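Pyocin S5 (Pseudomonas aeruginosa PAO1, PDB 6THK) probably kills competing bacteria as a pore-forming bacteriocin that depolarises the cytoplasmic membrane after being imported into the target cell. Local coordinates at residues Gln215-Ser220 with Val286-Ser291; Arg243-Val248 with Ala294-Leu299. The protein carries 1 engineered substitution. One frame throughout, in Å; residues are numbered along the deposited sequence.

Contact 1: residues Gln215-Ser220 with Val286-Ser291; sequences QMKVQS and VDEIAS. Engineered in segment 215-220: Gln215 (natural residue Glu). With ZN (zinc ion), chain G.
Gln215 and Ser291 form the one hydrogen bond between the two helical segments. Ser291 OG donates to Gln215 OE1 over 3.0 Å. The hydroxyl approaches from above the amide plane, 39° out of it, and so misses the direction of a lone pair. Gln215 is an engineered residue, glutamate in the natural protein; its chain bends at chi2 (-54°), which turns the amide across to helix 272-338.

Van der Waals contact is modest and centres on Val218, whose side chain faces the other helix. Its CG2 methyl is set against the hydroxyl, 3.7 Å from Ser291 OG, and more loosely against Glu288 CG at 4.2 Å, lying against both residues, which stand nearly one turn apart. Leu292 and Arg295, further along the same helix, also touch Val218.

Metal coordination is the third kind of link. From CG onward Glu288 runs extended, carrying OE2 to within 2.1 Å of the zinc ion, while Glu221 of helix 214-227 supplies the other protein ligand. The second carboxylate oxygen, OE1, makes a salt bridge with Lys255 of helix 237-267. Lys217 lies beside the metal without binding it: its CE is 3.6 Å from the zinc ion, and its NZ is 6.3 Å from Glu288 OE2, too far for a salt bridge.

With the segment axes inclined at 70°, the helices share little surface. The chemistry implies a crossing secured at a few points: zinc bridges two carboxylates that would otherwise probably repel each other, and Lys255 probably offsets more of their charge.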
loop_
_atom_site.group_PDB
_atom_site.type_symbol
_atom_site.label_atom_id
_atom_site.label_comp_id
_atom_site.label_asym_id
_atom_site.label_seq_id
_atom_site.Cartn_x
_atom_site.Cartn_y
_atom_site.Cartn_z
ATOM N N GLN A 215 -0.845 9.728 0.843
ATOM C CA GLN A 215 -1.590 8.491 1.012
ATOM C C GLN A 215 -2.292 8.046 -0.239
ATOM O O GLN A 215 -2.209 6.909 -0.620
ATOM C CB GLN A 215 -2.609 8.592 2.135
ATOM C CG GLN A 215 -2.078 8.357 3.538
ATOM C CD GLN A 215 -1.335 7.050 3.720
ATOM O OE1 GLN A 215 -0.174 7.037 4.113
ATOM N NE2 GLN A 215 -2.003 5.953 3.464
ATOM N N MET A 216 -2.967 8.960 -0.893
ATOM C CA MET A 216 -3.702 8.619 -2.082
ATOM C C MET A 216 -2.774 8.239 -3.186
ATOM O O MET A 216 -3.095 7.404 -3.987
ATOM C CB MET A 216 -4.563 9.787 -2.502
ATOM C CG MET A 216 -5.052 10.616 -1.330
ATOM S SD MET A 216 -6.095 9.668 -0.231
ATOM C CE MET A 216 -5.849 10.522 1.310
ATOM N N LYS A 217 -1.619 8.862 -3.240
ATOM C CA LYS A 217 -0.678 8.521 -4.290
ATOM C C LYS A 217 -0.155 7.096 -4.194
ATOM O O LYS A 217 -0.069 6.401 -5.199
ATOM C CB LYS A 217 0.489 9.508 -4.279
ATOM C CG LYS A 217 1.607 9.166 -5.245
ATOM C CD LYS A 217 1.268 9.593 -6.663
ATOM C CE LYS A 217 2.140 8.875 -7.675
ATOM N NZ LYS A 217 2.088 9.541 -9.001
ATOM N N VAL A 218 0.166 6.650 -2.987
ATOM C CA VAL A 218 0.690 5.303 -2.805
ATOM C C VAL A 218 -0.329 4.260 -3.244
ATOM O O VAL A 218 0.009 3.290 -3.900
ATOM C CB VAL A 218 1.100 5.046 -1.344
ATOM C CG1 VAL A 218 1.474 3.591 -1.149
ATOM C CG2 VAL A 218 2.256 5.946 -0.954
ATOM N N GLN A 219 -1.582 4.483 -2.878
ATOM C CA GLN A 219 -2.697 3.603 -3.260
ATOM C C GLN A 219 -2.797 3.449 -4.776
ATOM O O GLN A 219 -2.836 2.317 -5.262
ATOM C CB GLN A 219 -4.047 4.045 -2.648
ATOM C CG GLN A 219 -5.242 3.127 -3.003
ATOM C CD GLN A 219 -5.008 1.683 -2.594
ATOM O OE1 GLN A 219 -4.750 0.812 -3.429
ATOM N NE2 GLN A 219 -5.025 1.427 -1.294
ATOM N N SER A 220 -2.748 4.586 -5.510
ATOM C CA SER A 220 -2.790 4.664 -6.975
ATOM C C SER A 220 -1.590 3.954 -7.596
ATOM O O SER A 220 -1.741 3.232 -8.580
ATOM C CB SER A 220 -2.847 6.116 -7.435
ATOM O OG SER A 220 -3.730 6.876 -6.624
ATOM N N VAL A 286 11.154 8.719 1.211
ATOM C CA VAL A 286 11.134 8.233 2.602
ATOM C C VAL A 286 9.697 8.198 3.118
ATOM O O VAL A 286 9.295 7.209 3.727
ATOM C CB VAL A 286 12.127 8.978 3.550
ATOM C CG1 VAL A 286 12.163 10.471 3.288
ATOM C CG2 VAL A 286 11.853 8.693 5.024
ATOM N N ASP A 287 8.915 9.238 2.794
ATOM C CA ASP A 287 7.510 9.379 3.148
ATOM C C ASP A 287 6.680 8.225 2.571
ATOM O O ASP A 287 5.876 7.631 3.285
ATOM C CB ASP A 287 6.997 10.746 2.671
ATOM C CG ASP A 287 7.565 11.951 3.416
ATOM O OD1 ASP A 287 8.507 11.770 4.224
ATOM O OD2 ASP A 287 7.089 13.085 3.165
ATOM N N GLU A 288 6.927 7.872 1.301
ATOM C CA GLU A 288 6.278 6.761 0.605
ATOM C C GLU A 288 6.640 5.437 1.204
ATOM O O GLU A 288 5.748 4.624 1.416
ATOM C CB GLU A 288 6.661 6.750 -0.874
ATOM C CG GLU A 288 5.908 7.810 -1.658
ATOM C CD GLU A 288 6.120 7.822 -3.151
ATOM O OE1 GLU A 288 6.912 6.994 -3.647
ATOM O OE2 GLU A 288 5.503 8.668 -3.832
ATOM N N ILE A 289 7.942 5.206 1.477
ATOM C CA ILE A 289 8.430 3.956 2.079
ATOM C C ILE A 289 7.786 3.727 3.442
ATOM O O ILE A 289 7.363 2.608 3.730
ATOM C CB ILE A 289 9.983 3.896 2.138
ATOM C CG1 ILE A 289 10.571 3.693 0.729
ATOM C CG2 ILE A 289 10.465 2.776 3.077
ATOM C CD1 ILE A 289 11.912 4.356 0.469
ATOM N N ALA A 290 7.693 4.784 4.261
ATOM C CA ALA A 290 7.085 4.720 5.577
ATOM C C ALA A 290 5.580 4.417 5.473
ATOM O O ALA A 290 5.061 3.660 6.292
ATOM C CB ALA A 290 7.331 6.017 6.334
ATOM N N SER A 291 4.894 4.989 4.461
ATOM C CA SER A 291 3.478 4.737 4.210
ATOM C C SER A 291 3.288 3.273 3.818
ATOM O O SER A 291 2.349 2.631 4.290
ATOM C CB SER A 291 2.952 5.635 3.103
ATOM O OG SER A 291 1.698 5.161 2.643
HETATM ZN ZN ZN G . 5.249 8.295 -5.932
#

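Contact 2: residues Arg243-Val248 with Ala294-Leu299; sequences RATRLV and ARLVKL
The segments 243-248 and 294-299 run nearly antiparallel, 157° between their directions and 10.0 Å between their axes, with Thr245 opposite Leu299 and Val248 opposite Leu296. Leu299 points at the facing helix. Its CG lies anti to the carbonyl carbon (chi1 -73°), and the CD1 methyl reaches over the backbone of that helix, 3.6 Å from Ala244 C and 3.9 Å from Ala244 CB. Thr245 slides past Leu299 in the opposite direction, its OG1 lying 3.6 Å from Leu299 CD1. That hydroxyl is hydrogen-bonded to Leu241 O one turn back in its own helix, so a polar atom is accommodated beside the leucine.

This is one stretch of an antiparallel helical hairpin: helices 237-267 and 272-338 are joined by a short connection, and both segments fall within a predicted coiled coil.

Val248 splits its two methyls between neighbours. CG1 packs against Leu296 CB at 3.8 Å, the two side chains passing in opposite directions, whereas CG2 touches both Arg295 CD and Leu299 CD1. Arg295 crosses the valine at about a right angle and contributes only its methylene carbons to this interface, for its chain bends at chi3 (-45°) and its outer part packs on helix 214-227. Leu296 crosses Thr245 at about a right angle, its CD1 3.9 Å from Thr245 CG2, and also touches Thr249 and Ile252.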
loop_
_atom_site.group_PDB
_atom_site.type_symbol
_atom_site.label_atom_id
_atom_site.label_comp_id
_atom_site.label_asym_id
_atom_site.label_seq_id
_atom_site.Cartn_x
_atom_site.Cartn_y
_atom_site.Cartn_z
ATOM N N ARG A 243 -1.050 -11.559 -2.456
ATOM C CA ARG A 243 -0.829 -10.714 -3.623
ATOM C C ARG A 243 -0.575 -9.262 -3.196
ATOM O O ARG A 243 0.350 -8.644 -3.713
ATOM C CB ARG A 243 -2.014 -10.821 -4.605
ATOM C CG ARG A 243 -1.890 -9.943 -5.850
ATOM C CD ARG A 243 -3.028 -10.164 -6.833
ATOM N NE ARG A 243 -2.751 -11.252 -7.771
ATOM C CZ ARG A 243 -3.399 -11.432 -8.919
ATOM N NH1 ARG A 243 -4.375 -10.605 -9.273
ATOM N NH2 ARG A 243 -3.078 -12.439 -9.718
ATOM N N ALA A 244 -1.361 -8.736 -2.233
ATOM C CA ALA A 244 -1.199 -7.359 -1.754
ATOM C C ALA A 244 0.116 -7.207 -1.008
ATOM O O ALA A 244 0.762 -6.173 -1.141
ATOM C CB ALA A 244 -2.358 -6.960 -0.870
ATOM N N THR A 245 0.528 -8.245 -0.255
ATOM C CA THR A 245 1.790 -8.271 0.477
ATOM C C THR A 245 2.962 -8.246 -0.513
ATOM O O THR A 245 3.957 -7.560 -0.259
ATOM C CB THR A 245 1.805 -9.440 1.465
ATOM O OG1 THR A 245 0.728 -9.267 2.391
ATOM C CG2 THR A 245 3.105 -9.541 2.239
ATOM N N ARG A 246 2.813 -8.938 -1.666
ATOM C CA ARG A 246 3.840 -8.976 -2.698
ATOM C C ARG A 246 4.045 -7.621 -3.358
ATOM O O ARG A 246 5.193 -7.223 -3.574
ATOM C CB ARG A 246 3.558 -10.076 -3.724
ATOM C CG ARG A 246 4.207 -11.393 -3.342
ATOM C CD ARG A 246 3.895 -12.529 -4.302
ATOM N NE ARG A 246 3.340 -13.691 -3.600
ATOM C CZ ARG A 246 4.058 -14.637 -2.996
ATOM N NH1 ARG A 246 5.388 -14.576 -3.004
ATOM N NH2 ARG A 246 3.460 -15.645 -2.379
ATOM N N LEU A 247 2.953 -6.887 -3.628
ATOM C CA LEU A 247 3.015 -5.561 -4.225
ATOM C C LEU A 247 3.721 -4.566 -3.316
ATOM O O LEU A 247 4.620 -3.865 -3.769
ATOM C CB LEU A 247 1.608 -5.045 -4.583
ATOM C CG LEU A 247 0.926 -5.657 -5.809
ATOM C CD1 LEU A 247 -0.430 -5.052 -6.011
ATOM C CD2 LEU A 247 1.747 -5.445 -7.070
ATOM N N VAL A 248 3.316 -4.509 -2.041
ATOM C CA VAL A 248 3.880 -3.620 -1.028
ATOM C C VAL A 248 5.375 -3.925 -0.811
ATOM O O VAL A 248 6.182 -3.001 -0.852
ATOM C CB VAL A 248 3.049 -3.681 0.280
ATOM C CG1 VAL A 248 3.653 -2.806 1.372
ATOM C CG2 VAL A 248 1.607 -3.267 0.012
ATOM N N ALA A 294 3.892 0.933 6.904
ATOM C CA ALA A 294 2.713 0.997 7.784
ATOM C C ALA A 294 1.624 0.068 7.262
ATOM O O ALA A 294 0.977 -0.605 8.064
ATOM C CB ALA A 294 2.180 2.425 7.866
ATOM N N ARG A 295 1.445 0.027 5.909
ATOM C CA ARG A 295 0.502 -0.817 5.162
ATOM C C ARG A 295 0.877 -2.290 5.329
ATOM O O ARG A 295 -0.000 -3.113 5.599
ATOM C CB ARG A 295 0.568 -0.440 3.683
ATOM C CG ARG A 295 -0.514 -1.037 2.789
ATOM C CD ARG A 295 -0.476 -0.382 1.419
ATOM N NE ARG A 295 -0.342 1.078 1.510
ATOM C CZ ARG A 295 -1.299 1.945 1.205
ATOM N NH1 ARG A 295 -2.472 1.518 0.747
ATOM N NH2 ARG A 295 -1.085 3.249 1.333
ATOM N N LEU A 296 2.188 -2.607 5.189
ATOM C CA LEU A 296 2.740 -3.955 5.334
ATOM C C LEU A 296 2.471 -4.547 6.716
ATOM O O LEU A 296 2.095 -5.714 6.801
ATOM C CB LEU A 296 4.242 -3.965 4.993
ATOM C CG LEU A 296 4.952 -5.325 4.888
ATOM C CD1 LEU A 296 4.231 -6.280 3.955
ATOM C CD2 LEU A 296 6.382 -5.146 4.438
ATOM N N VAL A 297 2.609 -3.736 7.785
ATOM C CA VAL A 297 2.346 -4.142 9.175
ATOM C C VAL A 297 0.880 -4.607 9.315
ATOM O O VAL A 297 0.629 -5.681 9.886
ATOM C CB VAL A 297 2.716 -3.019 10.188
ATOM C CG1 VAL A 297 2.105 -3.272 11.565
ATOM C CG2 VAL A 297 4.229 -2.853 10.301
ATOM N N LYS A 298 -0.070 -3.798 8.779
ATOM C CA LYS A 298 -1.503 -4.108 8.805
ATOM C C LYS A 298 -1.767 -5.403 8.029
ATOM O O LYS A 298 -2.548 -6.223 8.490
ATOM C CB LYS A 298 -2.363 -2.961 8.218
ATOM C CG LYS A 298 -2.022 -1.538 8.666
ATOM C CD LYS A 298 -2.642 -1.101 10.004
ATOM C CE LYS A 298 -1.596 -0.772 11.067
ATOM N NZ LYS A 298 -0.629 0.290 10.635
ATOM N N LEU A 299 -1.096 -5.590 6.865
ATOM C CA LEU A 299 -1.236 -6.783 6.026
ATOM C C LEU A 299 -0.746 -8.050 6.735
ATOM O O LEU A 299 -1.360 -9.099 6.579
ATOM C CB LEU A 299 -0.497 -6.626 4.685
ATOM C CG LEU A 299 -1.070 -5.696 3.606
ATOM C CD1 LEU A 299 -0.297 -5.854 2.308
ATOM C CD2 LEU A 299 -2.541 -5.950 3.337
#

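In the fold
Helix 272-338 is the element common to both sites: it receives helix 214-227 in contact 1 and helix 237-267 in contact 2, at centres about 12 Å apart. In sequence the segments alternate, 215-220, 243-248, 286-291 and 294-299, so the two connections overlap along the chain. Arg295 is the residue of contact 2 that also touches the side chains of contact 1. Both contacts lie near the middle of a very elongated, predominantly helical molecule. Here they bring three helices together, and helix 272-338 runs on from this junction into the pore-forming colicin family region.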